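Local coordinates for protein malate dehydrogenase (Naegleria fowleri, PDB 6UM4) that probably catalyses the NAD(P)-dependent interconversion of malate and oxaloacetate, at residues 111-116 against 338-343; 141-146 against 161-166; 219-224 against 228-233; 248-253 against 343-348; 321-324 against 330-333. One frame throughout, in Å; residues are numbered along the deposited sequence. Where two conformers were deposited one is given.

Contact 1 of 5, residues 111-116 against 338-343; sequences NSLLFR and AAIKHM
I340 reaches from its helix to L113 and R116 of the other. Its CD1 lies 3.5 Å from L113 CD1, a little closer than usual for two methyl groups. The two side chains pass at a slant. L113 has its CG anti to the backbone N (chi1 -180°), and this carries CD1 across to the other helix. The same methyl also touches A339 CB at 3.8 Å. I340 CD1 reaches further, to within 3.6 Å of R116 O, and R116 CB lies 3.9 Å from I340 CD1. This small, largely apolar cluster is the tight part, and all four residues are buried.

The polar side is looser. The R116 chain bends at chi3, and its guanidinium makes no bond to 338-343. It pairs with E121 and D337 instead. K341 is partly exposed and forms a salt bridge with D337 too, and its NZ stands 4.9 Å from R116 NH2. The shared carboxylate probably offsets the like charges. K341 NZ also makes a hydrogen bond to G153 O of the second subunit.

The helix axes are 9.9 Å apart at an angle of 39°. Helix 108-118 packs its other side on helix 140-151 through L114 and F115. Helix 332-348 is backed by strand 218-221 and helix 250-264. The contact thus joins a helix of the NAD-binding region to one of the C-terminal region, close to the subunit interface.

Contact 2 of 5, residues 141-146 against 161-166; sequences KALEGV and IYLTDS
L143 and L163 each turn a branch to the other through the first torsion. L143 has CG anti to the backbone N (chi1 -172°), which sends CD2 towards the strand. L163 has CG anti to its carbonyl carbon (chi1 -46°), which sends both methyls towards the helix. The two leucines lie alongside and point opposite ways. L143 CD2 rests on L163 CB at 3.8 Å, and L143 CG faces L163 CD2 at 3.9 Å.

The other L163 methyl meets an exposed acid. E144 bends at chi2 and folds its carboxylate across, so that OE1 lies 3.3 Å from L163 CD1. No hydrogen bond crosses between the segments. The inner side is apolar: L133 of the adjacent strand touches both leucines.

The strand ends in a polar turn. S166 N donates to T164 OG1 at 2.9 Å, which makes an ST turn. S166 then caps helix 167-171 through D169 N.

Helix and strand run nearly antiparallel, at 170°, with axes 9.2 Å apart. This is the packing of a beta-alpha-beta crossover, strand 129-134, helix 140-151 and strand 158-164, in a Rossmann-type sheet where 158-164 is an outermost strand within the chain.

Contact 3 of 5, residues 219-224 against 228-233; sequences VLIVAN and TNAMIT
I221 packs against the first turns of the helix through N229 and A230. These contacts are apolar. I221 has two conformers, and its branch contacts hold for the one given. There CG1 and CD1 lie along A230, with I221 CD1 3.9 Å from A230 CA and 4.0 Å from A230 CB. I221 CG2 takes the other direction and meets N229 CB at 3.9 Å. CG2 is anti to the backbone N and CG1 is anti to the carbonyl carbon (chi1 -79°), which in this conformer turns the branches to different helix residues. T233 lies beyond, with OG1 4.2 Å from I221 CD1.

One hydrogen bond crosses the contact. N229 ND2 donates to A223 O at 3.0 Å, with an N-H...O angle of 147°. The oxygen lies close to the amide plane of N229. The donor, however, stands well above the carbonyl plane of A223. N224 O is also near, 3.1 Å from N229 ND2.

A further polar bond stays within the helix. T233 OG1 donates to N229 O at 2.8 Å, and T233 N donates to the same oxygen.

The contact forms the first half of the beta-alpha-beta unit of strand 218-221, helix 226-235 and strand 245-247. Apolar and polar contacts are separated along it: I221 packs by the strand, and the buried N229 amide holds A223 O just past it. The T233 hydroxyl is satisfied locally, which suits its place in a buried helix.

Contact 4 of 5, residues 248-253 against 343-348; sequences MTRLDH and MHDWVL
R250 reaches D345 with the end of its side chain. CB and CG leave the first turn of helix 250-264, with CG anti to the backbone N. CG lies against A338 O, about two turns before D345. The chain bends at chi2, and CD carries it onward. NE does not meet D345; it forms a salt bridge with D254 of the same helix. R250 CZ comes 3.2 Å from D345 OD2. R250 NH1 and NH2 both donate to D345 OD2, each at 2.8 Å.

The salt bridge is therefore end-on and forked. The bonds are bent, at 144° for NH1 and 141° for NH2. OD2 lies in the guanidinium plane, whereas the guanidinium and carboxylate planes are turned 33° apart. Both nitrogens come from the same face of the carboxylate.

The other oxygen has a different partner. H344 ND1 donates to D345 OD1 at 2.9 Å, in the plane of its ring and on the anti side of the carboxylate. N350 ND2 adds a bond to OD2. D345 is buried; the bonds hold the carboxylate in place, and R250 probably offsets its charge.

Strand 353-359 covers the pair through V354. The arrangement is a buried interhelical salt bridge, set where the first turn of helix 250-264 meets the C-terminal end of helix 332-348 in the alpha/beta C-terminal region.

Contact 5 of 5, residues 321-324 against 330-333; sequences AAII and SSAA
I323 and I324 face the chain of S330 and S331 in two different ways. I323 spreads its branches over the side chain of S331. Its CD1 lies 3.7 Å from S331 CB, and its CG2 lies 3.8 Å from the same carbon. The serine CB therefore sits against a fork of two methyls. I323 CG2 is anti to the backbone N, and CG1 is anti to the carbonyl carbon (chi1 -68°). That torsion lets both branches converge on S331 CB. S331 OG keeps farther off, 4.1 Å from I323 CD1.

I324 approaches the backbone instead. Its CG1 touches S330 CA at 3.6 Å and is 3.9 Å from S330 N. CD1 extends past this point and meets S330 CB at 4.1 Å. The CB of that serine points mostly away from the helix.

Two consecutive helices are joined here by a short turn. Helix 319-327 ends, the chain changes direction, and helix 332-348 begins. S331 is the centre of an inverse gamma turn and occupies the N-cap position of the second helix, though its side chain makes no capping bond. A332 N makes a weak bond to S330 O across this turn.

No hydrogen bond joins the two segments, so apolar carbon contacts carry the contact. I323 and S331 are buried, whereas I324 and S330 are exposed. On the buried side the second subunit comes near: its D152 packs on I323 and its E149 on S331. A332 and A333 continue into helix 332-348 and rest on helix 108-118 of the same chain.

How the contacts relate
Contacts 1, 3 and 4 are buried, while contacts 2 and 5 are only partly so and lie farther from the centre of the chain. Contacts 1, 4 and 5 all use helix 332-348: contact 5 at its start, contact 1 midway and contact 4 at its end. Contacts 2 and 3 attach helices to the same parallel sheet without touching each other. Contacts 1, 2 and 5 have no hydrogen bond between their segments, are mostly apolar and also touch the second subunit. Contact 3 adds a hydrogen bond from a side-chain amide to a backbone oxygen, and contact 4 rests on charge. L220 and M343 pack together, linking contact 3 to contacts 1 and 4, which share M343.

Contact 1 of 5, residues 111-116 against 338-343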
# COMPACT_ATOMS: atom_id res chain seq x y z
N ASN A 111 0.79 -6.75 4.78
CA ASN A 111 0.74 -6.75 3.31
C ASN A 111 0.64 -5.33 2.75
O ASN A 111 1.23 -5.04 1.70
CB ASN A 111 -0.43 -7.61 2.83
CG ASN A 111 -0.62 -7.58 1.31
OD1 ASN A 111 -1.52 -6.90 0.79
ND2 ASN A 111 0.19 -8.35 0.59
N SER A 112 -0.05 -4.42 3.45
CA SER A 112 -0.07 -3.02 3.03
C SER A 112 1.08 -2.22 3.60
O SER A 112 1.60 -1.32 2.93
CB SER A 112 -1.41 -2.37 3.40
OG SER A 112 -2.47 -2.90 2.61
N LEU A 113 1.51 -2.53 4.83
CA LEU A 113 2.53 -1.73 5.49
C LEU A 113 3.89 -1.81 4.80
O LEU A 113 4.58 -0.80 4.62
CB LEU A 113 2.67 -2.19 6.94
CG LEU A 113 3.71 -1.41 7.72
CD1 LEU A 113 3.06 -0.14 8.25
CD2 LEU A 113 4.24 -2.26 8.85
N LEU A 114 4.34 -3.02 4.48
CA LEU A 114 5.75 -3.18 4.15
C LEU A 114 6.09 -2.44 2.85
O LEU A 114 7.17 -1.84 2.75
CB LEU A 114 6.10 -4.66 4.07
CG LEU A 114 5.93 -5.42 5.39
CD1 LEU A 114 6.18 -6.91 5.16
CD2 LEU A 114 6.81 -4.88 6.52
N PHE A 115 5.17 -2.44 1.87
CA PHE A 115 5.44 -1.74 0.61
C PHE A 115 5.51 -0.23 0.82
O PHE A 115 6.27 0.45 0.11
CB PHE A 115 4.38 -2.09 -0.46
CG PHE A 115 4.57 -3.45 -1.11
CD1 PHE A 115 5.16 -3.56 -2.35
CD2 PHE A 115 4.17 -4.61 -0.45
CE1 PHE A 115 5.35 -4.81 -2.94
CE2 PHE A 115 4.35 -5.84 -1.01
CZ PHE A 115 4.95 -5.95 -2.27
N ARG A 116 4.77 0.31 1.78
CA ARG A 116 4.82 1.73 2.09
C ARG A 116 5.94 2.06 3.07
O ARG A 116 6.13 3.23 3.42
CB ARG A 116 3.45 2.21 2.63
CG ARG A 116 2.35 2.04 1.56
CD ARG A 116 0.98 2.45 2.06
NE ARG A 116 0.92 3.89 2.24
CZ ARG A 116 -0.11 4.54 2.79
NH1 ARG A 116 -1.16 3.86 3.23
NH2 ARG A 116 -0.07 5.85 2.91
N ALA A 338 -2.46 4.04 9.06
CA ALA A 338 -2.24 4.74 10.33
C ALA A 338 -0.86 4.46 10.91
O ALA A 338 -0.23 5.35 11.50
CB ALA A 338 -3.33 4.34 11.33
N ALA A 339 -0.38 3.21 10.79
CA ALA A 339 0.97 2.90 11.27
C ALA A 339 2.02 3.67 10.48
O ALA A 339 2.96 4.23 11.04
CB ALA A 339 1.25 1.40 11.19
N ILE A 340 1.89 3.70 9.15
CA ILE A 340 2.82 4.51 8.38
C ILE A 340 2.79 5.96 8.88
O ILE A 340 3.83 6.55 9.18
CB ILE A 340 2.50 4.42 6.88
CG1 ILE A 340 2.74 3.00 6.36
CG2 ILE A 340 3.38 5.38 6.10
CD1 ILE A 340 4.20 2.55 6.40
N LYS A 341 1.59 6.52 9.04
CA LYS A 341 1.50 7.91 9.49
C LYS A 341 2.09 8.08 10.89
O LYS A 341 2.80 9.06 11.17
CB LYS A 341 0.06 8.41 9.44
CG LYS A 341 -0.49 8.74 8.01
CD LYS A 341 -1.94 9.17 8.10
CE LYS A 341 -2.45 9.83 6.82
NZ LYS A 341 -2.75 8.85 5.73
N HIS A 342 1.78 7.16 11.80
CA HIS A 342 2.30 7.25 13.16
C HIS A 342 3.83 7.27 13.16
O HIS A 342 4.45 8.13 13.78
CB HIS A 342 1.77 6.10 14.01
CG HIS A 342 2.33 6.06 15.41
ND1 HIS A 342 1.54 6.19 16.53
CD2 HIS A 342 3.60 5.88 15.86
CE1 HIS A 342 2.30 6.11 17.62
NE2 HIS A 342 3.55 5.93 17.24
N MET A 343 4.46 6.30 12.47
CA MET A 343 5.93 6.26 12.46
C MET A 343 6.51 7.45 11.73
O MET A 343 7.50 8.05 12.18
CB MET A 343 6.41 4.96 11.82
CG MET A 343 6.10 3.75 12.62
SD MET A 343 6.82 3.92 14.25
CE MET A 343 8.54 4.30 13.85

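Contact 2 of 5, residues 141-146 against 161-166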
# COMPACT_ATOMS: atom_id res chain seq x y z
N LYS A 141 7.02 -20.57 5.58
CA LYS A 141 6.92 -20.82 4.14
C LYS A 141 6.18 -19.68 3.45
O LYS A 141 6.63 -19.19 2.41
CB LYS A 141 6.22 -22.15 3.86
N ALA A 142 5.09 -19.20 4.05
CA ALA A 142 4.37 -18.07 3.49
C ALA A 142 5.19 -16.78 3.56
O ALA A 142 5.09 -15.93 2.67
CB ALA A 142 3.03 -17.88 4.20
N LEU A 143 6.00 -16.62 4.61
CA LEU A 143 6.80 -15.41 4.74
C LEU A 143 7.80 -15.29 3.60
O LEU A 143 8.06 -14.17 3.12
CB LEU A 143 7.54 -15.41 6.08
CG LEU A 143 8.27 -14.12 6.43
CD1 LEU A 143 7.28 -12.95 6.52
CD2 LEU A 143 9.02 -14.30 7.73
N GLU A 144 8.33 -16.41 3.11
CA GLU A 144 9.18 -16.37 1.91
C GLU A 144 8.44 -15.72 0.75
O GLU A 144 9.05 -15.06 -0.10
CB GLU A 144 9.65 -17.77 1.53
CG GLU A 144 10.32 -18.53 2.65
CD GLU A 144 11.83 -18.44 2.60
OE1 GLU A 144 12.36 -17.39 2.19
OE2 GLU A 144 12.48 -19.44 3.00
N GLY A 145 7.12 -15.96 0.65
CA GLY A 145 6.33 -15.29 -0.37
C GLY A 145 6.30 -13.78 -0.17
O GLY A 145 6.25 -13.02 -1.14
N VAL A 146 6.25 -13.34 1.08
CA VAL A 146 6.28 -11.91 1.35
C VAL A 146 7.58 -11.31 0.82
O VAL A 146 7.58 -10.23 0.21
CB VAL A 146 6.10 -11.65 2.86
CG1 VAL A 146 6.28 -10.16 3.19
CG2 VAL A 146 4.71 -12.11 3.29
N ILE A 161 16.17 -7.85 3.20
CA ILE A 161 14.99 -8.45 3.81
C ILE A 161 15.45 -9.70 4.54
O ILE A 161 15.87 -10.67 3.90
CB ILE A 161 13.91 -8.80 2.77
CG1 ILE A 161 13.54 -7.58 1.93
CG2 ILE A 161 12.68 -9.35 3.48
CD1 ILE A 161 12.62 -7.92 0.74
N TYR A 162 15.36 -9.70 5.87
CA TYR A 162 15.74 -10.84 6.69
C TYR A 162 14.49 -11.45 7.31
O TYR A 162 13.63 -10.72 7.82
CB TYR A 162 16.73 -10.41 7.78
CG TYR A 162 17.12 -11.52 8.74
CD1 TYR A 162 18.12 -12.44 8.41
CD2 TYR A 162 16.50 -11.65 9.98
CE1 TYR A 162 18.49 -13.46 9.30
CE2 TYR A 162 16.85 -12.66 10.86
CZ TYR A 162 17.84 -13.56 10.52
OH TYR A 162 18.18 -14.56 11.42
N LEU A 163 14.38 -12.77 7.24
CA LEU A 163 13.20 -13.51 7.71
C LEU A 163 13.56 -14.39 8.90
O LEU A 163 14.60 -15.05 8.88
CB LEU A 163 12.65 -14.42 6.61
CG LEU A 163 12.46 -13.90 5.19
CD1 LEU A 163 11.83 -15.01 4.37
CD2 LEU A 163 11.62 -12.66 5.15
N THR A 164 12.68 -14.45 9.90
CA THR A 164 12.97 -15.29 11.05
C THR A 164 11.70 -15.57 11.85
O THR A 164 10.73 -14.81 11.79
CB THR A 164 14.04 -14.66 11.96
OG1 THR A 164 14.26 -15.50 13.09
CG2 THR A 164 13.65 -13.28 12.42
N ASP A 165 11.72 -16.68 12.58
CA ASP A 165 10.70 -16.92 13.60
C ASP A 165 11.26 -16.77 15.01
O ASP A 165 10.66 -17.29 15.96
CB ASP A 165 10.07 -18.31 13.41
CG ASP A 165 11.07 -19.45 13.55
OD1 ASP A 165 12.25 -19.20 13.89
OD2 ASP A 165 10.67 -20.61 13.31
N SER A 166 12.39 -16.09 15.16
CA SER A 166 13.04 -15.91 16.45
C SER A 166 13.05 -14.44 16.84
O SER A 166 13.67 -13.62 16.14
CB SER A 166 14.49 -16.39 16.43
OG SER A 166 15.20 -15.66 17.42

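Contact 3 of 5, residues 219-224 against 228-233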
# COMPACT_ATOMS: atom_id res chain seq x y z
N VAL A 219 9.58 2.02 19.17
CA VAL A 219 8.73 0.83 19.12
C VAL A 219 7.28 1.28 19.03
O VAL A 219 6.79 2.01 19.91
CB VAL A 219 8.93 -0.07 20.35
CG1 VAL A 219 8.10 -1.32 20.21
CG2 VAL A 219 10.40 -0.43 20.55
N LEU A 220 6.57 0.80 18.01
CA LEU A 220 5.15 1.08 17.83
C LEU A 220 4.39 -0.22 18.04
O LEU A 220 4.68 -1.22 17.37
CB LEU A 220 4.87 1.67 16.44
CG LEU A 220 3.39 1.77 16.09
CD1 LEU A 220 2.65 2.66 17.10
CD2 LEU A 220 3.20 2.27 14.67
N ILE A 221 3.43 -0.22 18.96
CA ILE A 221 2.59 -1.38 19.22
C ILE A 221 1.26 -1.17 18.50
O ILE A 221 0.56 -0.19 18.75
CB ILE A 221 2.36 -1.62 20.72
CG1 ILE A 221 3.56 -2.31 21.38
CG2 ILE A 221 1.12 -2.47 20.92
CD1 ILE A 221 4.75 -1.42 21.65
N VAL A 222 0.92 -2.11 17.61
CA VAL A 222 -0.36 -2.11 16.91
C VAL A 222 -1.29 -3.19 17.46
O VAL A 222 -2.50 -2.96 17.58
CB VAL A 222 -0.16 -2.29 15.38
CG1 VAL A 222 -1.49 -2.44 14.68
CG2 VAL A 222 0.59 -1.10 14.80
N ALA A 223 -0.74 -4.36 17.77
CA ALA A 223 -1.56 -5.47 18.23
C ALA A 223 -2.32 -5.12 19.51
O ALA A 223 -1.78 -4.45 20.39
CB ALA A 223 -0.68 -6.69 18.49
N ASN A 224 -3.57 -5.58 19.59
CA ASN A 224 -4.43 -5.34 20.76
C ASN A 224 -4.16 -6.34 21.89
O ASN A 224 -3.69 -7.46 21.64
CB ASN A 224 -5.89 -5.39 20.36
CG ASN A 224 -6.40 -4.05 19.90
OD1 ASN A 224 -6.00 -3.02 20.44
ND2 ASN A 224 -7.27 -4.05 18.90
N THR A 228 -2.04 -1.55 26.74
CA THR A 228 -1.54 -2.47 27.74
C THR A 228 -0.35 -3.27 27.22
O THR A 228 0.62 -3.52 27.94
CB THR A 228 -2.68 -3.39 28.17
OG1 THR A 228 -3.75 -2.58 28.67
CG2 THR A 228 -2.22 -4.34 29.27
N ASN A 229 -0.41 -3.71 25.95
CA ASN A 229 0.75 -4.39 25.38
C ASN A 229 1.99 -3.51 25.43
O ASN A 229 3.07 -3.96 25.80
CB ASN A 229 0.46 -4.82 23.94
CG ASN A 229 -0.45 -6.04 23.86
OD1 ASN A 229 -0.59 -6.79 24.83
ND2 ASN A 229 -1.08 -6.22 22.71
N ALA A 230 1.83 -2.22 25.08
CA ALA A 230 2.96 -1.30 25.11
C ALA A 230 3.51 -1.16 26.53
O ALA A 230 4.74 -1.14 26.74
CB ALA A 230 2.52 0.07 24.58
N MET A 231 2.61 -1.06 27.50
CA MET A 231 3.03 -0.94 28.89
C MET A 231 3.83 -2.16 29.33
O MET A 231 4.81 -2.03 30.07
CB MET A 231 1.80 -0.77 29.77
CG MET A 231 2.18 -0.55 31.23
SD MET A 231 0.91 -1.29 32.24
CE MET A 231 1.19 -3.01 31.85
N ILE A 232 3.37 -3.36 28.97
CA ILE A 232 4.11 -4.58 29.31
C ILE A 232 5.46 -4.60 28.61
O ILE A 232 6.47 -5.03 29.18
CB ILE A 232 3.28 -5.83 28.96
CG1 ILE A 232 2.10 -5.96 29.91
CG2 ILE A 232 4.16 -7.08 29.08
CD1 ILE A 232 2.51 -6.21 31.35
N THR A 233 5.50 -4.19 27.34
CA THR A 233 6.77 -4.15 26.62
C THR A 233 7.77 -3.28 27.36
O THR A 233 8.91 -3.69 27.61
CB THR A 233 6.56 -3.61 25.20
OG1 THR A 233 5.57 -4.39 24.52
CG2 THR A 233 7.87 -3.66 24.42

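Contact 4 of 5, residues 248-253 against 343-348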
# COMPACT_ATOMS: atom_id res chain seq x y z
N MET A 248 -0.66 2.48 19.16
CA MET A 248 -1.24 3.22 18.04
C MET A 248 -2.72 3.56 18.26
O MET A 248 -3.57 2.66 18.29
CB MET A 248 -1.12 2.44 16.74
CG MET A 248 -1.42 3.35 15.57
SD MET A 248 -1.17 2.59 13.96
CE MET A 248 -2.59 1.48 13.97
N THR A 249 -3.03 4.85 18.34
CA THR A 249 -4.40 5.34 18.25
C THR A 249 -4.60 6.20 17.01
O THR A 249 -5.63 6.88 16.87
CB THR A 249 -4.77 6.14 19.50
OG1 THR A 249 -3.76 7.14 19.71
CG2 THR A 249 -4.81 5.22 20.69
N ARG A 250 -3.60 6.21 16.13
CA ARG A 250 -3.63 7.08 14.96
C ARG A 250 -4.79 6.73 14.06
O ARG A 250 -5.28 7.59 13.33
CB ARG A 250 -2.31 6.96 14.20
CG ARG A 250 -2.16 7.90 13.00
CD ARG A 250 -2.54 9.33 13.39
NE ARG A 250 -2.28 10.25 12.30
CZ ARG A 250 -1.11 10.84 12.08
NH1 ARG A 250 -0.07 10.61 12.88
NH2 ARG A 250 -0.98 11.65 11.03
N LEU A 251 -5.24 5.47 14.08
CA LEU A 251 -6.35 5.10 13.21
C LEU A 251 -7.67 5.63 13.78
O LEU A 251 -8.51 6.14 13.03
CB LEU A 251 -6.41 3.58 13.01
CG LEU A 251 -7.55 3.19 12.07
CD1 LEU A 251 -7.36 3.81 10.69
CD2 LEU A 251 -7.81 1.68 11.99
N ASP A 252 -7.86 5.54 15.10
CA ASP A 252 -8.98 6.22 15.73
C ASP A 252 -8.95 7.71 15.37
O ASP A 252 -9.97 8.29 14.97
CB ASP A 252 -8.95 6.04 17.25
CG ASP A 252 -8.84 4.57 17.68
OD1 ASP A 252 -9.63 3.71 17.24
OD2 ASP A 252 -7.98 4.28 18.53
N HIS A 253 -7.78 8.32 15.51
CA HIS A 253 -7.60 9.73 15.19
C HIS A 253 -8.03 10.04 13.76
O HIS A 253 -8.86 10.92 13.52
CB HIS A 253 -6.13 10.10 15.42
CG HIS A 253 -5.80 11.52 15.10
ND1 HIS A 253 -5.63 12.48 16.08
CD2 HIS A 253 -5.61 12.15 13.92
CE1 HIS A 253 -5.34 13.64 15.51
NE2 HIS A 253 -5.32 13.46 14.20
N MET A 343 4.46 6.30 12.47
CA MET A 343 5.93 6.26 12.46
C MET A 343 6.51 7.45 11.73
O MET A 343 7.50 8.05 12.18
CB MET A 343 6.41 4.96 11.82
CG MET A 343 6.10 3.75 12.62
SD MET A 343 6.82 3.92 14.25
CE MET A 343 8.54 4.30 13.85
N HIS A 344 5.92 7.81 10.59
CA HIS A 344 6.42 8.92 9.80
C HIS A 344 6.47 10.20 10.63
O HIS A 344 7.50 10.90 10.65
CB HIS A 344 5.53 9.12 8.58
CG HIS A 344 5.81 10.39 7.85
ND1 HIS A 344 5.31 11.61 8.26
CD2 HIS A 344 6.60 10.65 6.77
CE1 HIS A 344 5.76 12.56 7.46
NE2 HIS A 344 6.54 12.00 6.55
N ASP A 345 5.36 10.54 11.30
CA ASP A 345 5.32 11.73 12.16
C ASP A 345 6.26 11.61 13.36
O ASP A 345 6.91 12.59 13.75
CB ASP A 345 3.87 11.97 12.61
CG ASP A 345 2.92 12.29 11.43
OD1 ASP A 345 3.41 12.46 10.29
OD2 ASP A 345 1.69 12.38 11.65
N TRP A 346 6.37 10.41 13.95
CA TRP A 346 7.29 10.21 15.08
C TRP A 346 8.72 10.58 14.68
O TRP A 346 9.44 11.23 15.45
CB TRP A 346 7.22 8.76 15.54
CG TRP A 346 7.63 8.48 16.99
CD1 TRP A 346 8.13 9.38 17.89
CD2 TRP A 346 7.55 7.22 17.67
NE1 TRP A 346 8.36 8.75 19.10
CE2 TRP A 346 8.00 7.43 19.00
CE3 TRP A 346 7.13 5.93 17.30
CZ2 TRP A 346 8.06 6.40 19.95
CZ3 TRP A 346 7.17 4.91 18.24
CH2 TRP A 346 7.65 5.15 19.55
N VAL A 347 9.13 10.18 13.48
CA VAL A 347 10.50 10.36 13.01
C VAL A 347 10.70 11.72 12.34
O VAL A 347 11.73 12.37 12.54
CB VAL A 347 10.87 9.21 12.05
CG1 VAL A 347 12.20 9.46 11.38
CG2 VAL A 347 10.82 7.89 12.77
N LEU A 348 9.76 12.16 11.50
CA LEU A 348 9.98 13.36 10.71
C LEU A 348 9.18 14.57 11.19
O LEU A 348 9.41 15.68 10.69
CB LEU A 348 9.66 13.08 9.24
CG LEU A 348 10.52 11.98 8.61
CD1 LEU A 348 10.03 11.60 7.22
CD2 LEU A 348 11.99 12.36 8.56

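Contact 5 of 5, residues 321-324 against 330-333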
# COMPACT_ATOMS: atom_id res chain seq x y z
N ALA A 321 -16.22 -2.07 13.33
CA ALA A 321 -17.32 -3.00 13.10
C ALA A 321 -18.07 -2.65 11.82
O ALA A 321 -18.57 -3.55 11.13
CB ALA A 321 -18.27 -3.01 14.30
N ALA A 322 -18.16 -1.36 11.49
CA ALA A 322 -18.86 -0.96 10.27
C ALA A 322 -18.14 -1.45 9.03
O ALA A 322 -18.78 -1.88 8.06
CB ALA A 322 -19.01 0.56 10.23
N ILE A 323 -16.81 -1.35 9.01
CA ILE A 323 -16.05 -1.83 7.85
C ILE A 323 -16.18 -3.34 7.70
O ILE A 323 -16.31 -3.85 6.58
CB ILE A 323 -14.59 -1.36 7.95
CG1 ILE A 323 -14.55 0.17 7.79
CG2 ILE A 323 -13.73 -2.05 6.90
CD1 ILE A 323 -13.22 0.75 8.00
N ILE A 324 -16.14 -4.08 8.81
CA ILE A 324 -16.31 -5.53 8.74
C ILE A 324 -17.68 -5.89 8.18
O ILE A 324 -17.82 -6.83 7.39
CB ILE A 324 -16.08 -6.16 10.13
CG1 ILE A 324 -14.59 -6.17 10.45
CG2 ILE A 324 -16.65 -7.57 10.20
CD1 ILE A 324 -14.30 -6.49 11.90
N SER A 330 -11.65 -7.21 8.16
CA SER A 330 -11.29 -6.04 8.96
C SER A 330 -10.47 -5.06 8.12
O SER A 330 -9.99 -5.38 7.03
CB SER A 330 -10.51 -6.46 10.21
OG SER A 330 -9.26 -7.00 9.83
N SER A 331 -10.31 -3.85 8.66
CA SER A 331 -9.76 -2.72 7.91
C SER A 331 -8.22 -2.71 7.93
O SER A 331 -7.59 -1.76 8.39
CB SER A 331 -10.32 -1.42 8.46
OG SER A 331 -10.25 -1.41 9.88
N ALA A 332 -7.63 -3.75 7.35
CA ALA A 332 -6.17 -3.88 7.37
C ALA A 332 -5.48 -2.72 6.68
O ALA A 332 -4.45 -2.22 7.15
CB ALA A 332 -5.77 -5.20 6.73
N ALA A 333 -5.99 -2.29 5.53
CA ALA A 333 -5.30 -1.28 4.75
C ALA A 333 -5.24 0.05 5.50
O ALA A 333 -4.21 0.73 5.49
CB ALA A 333 -5.99 -1.10 3.39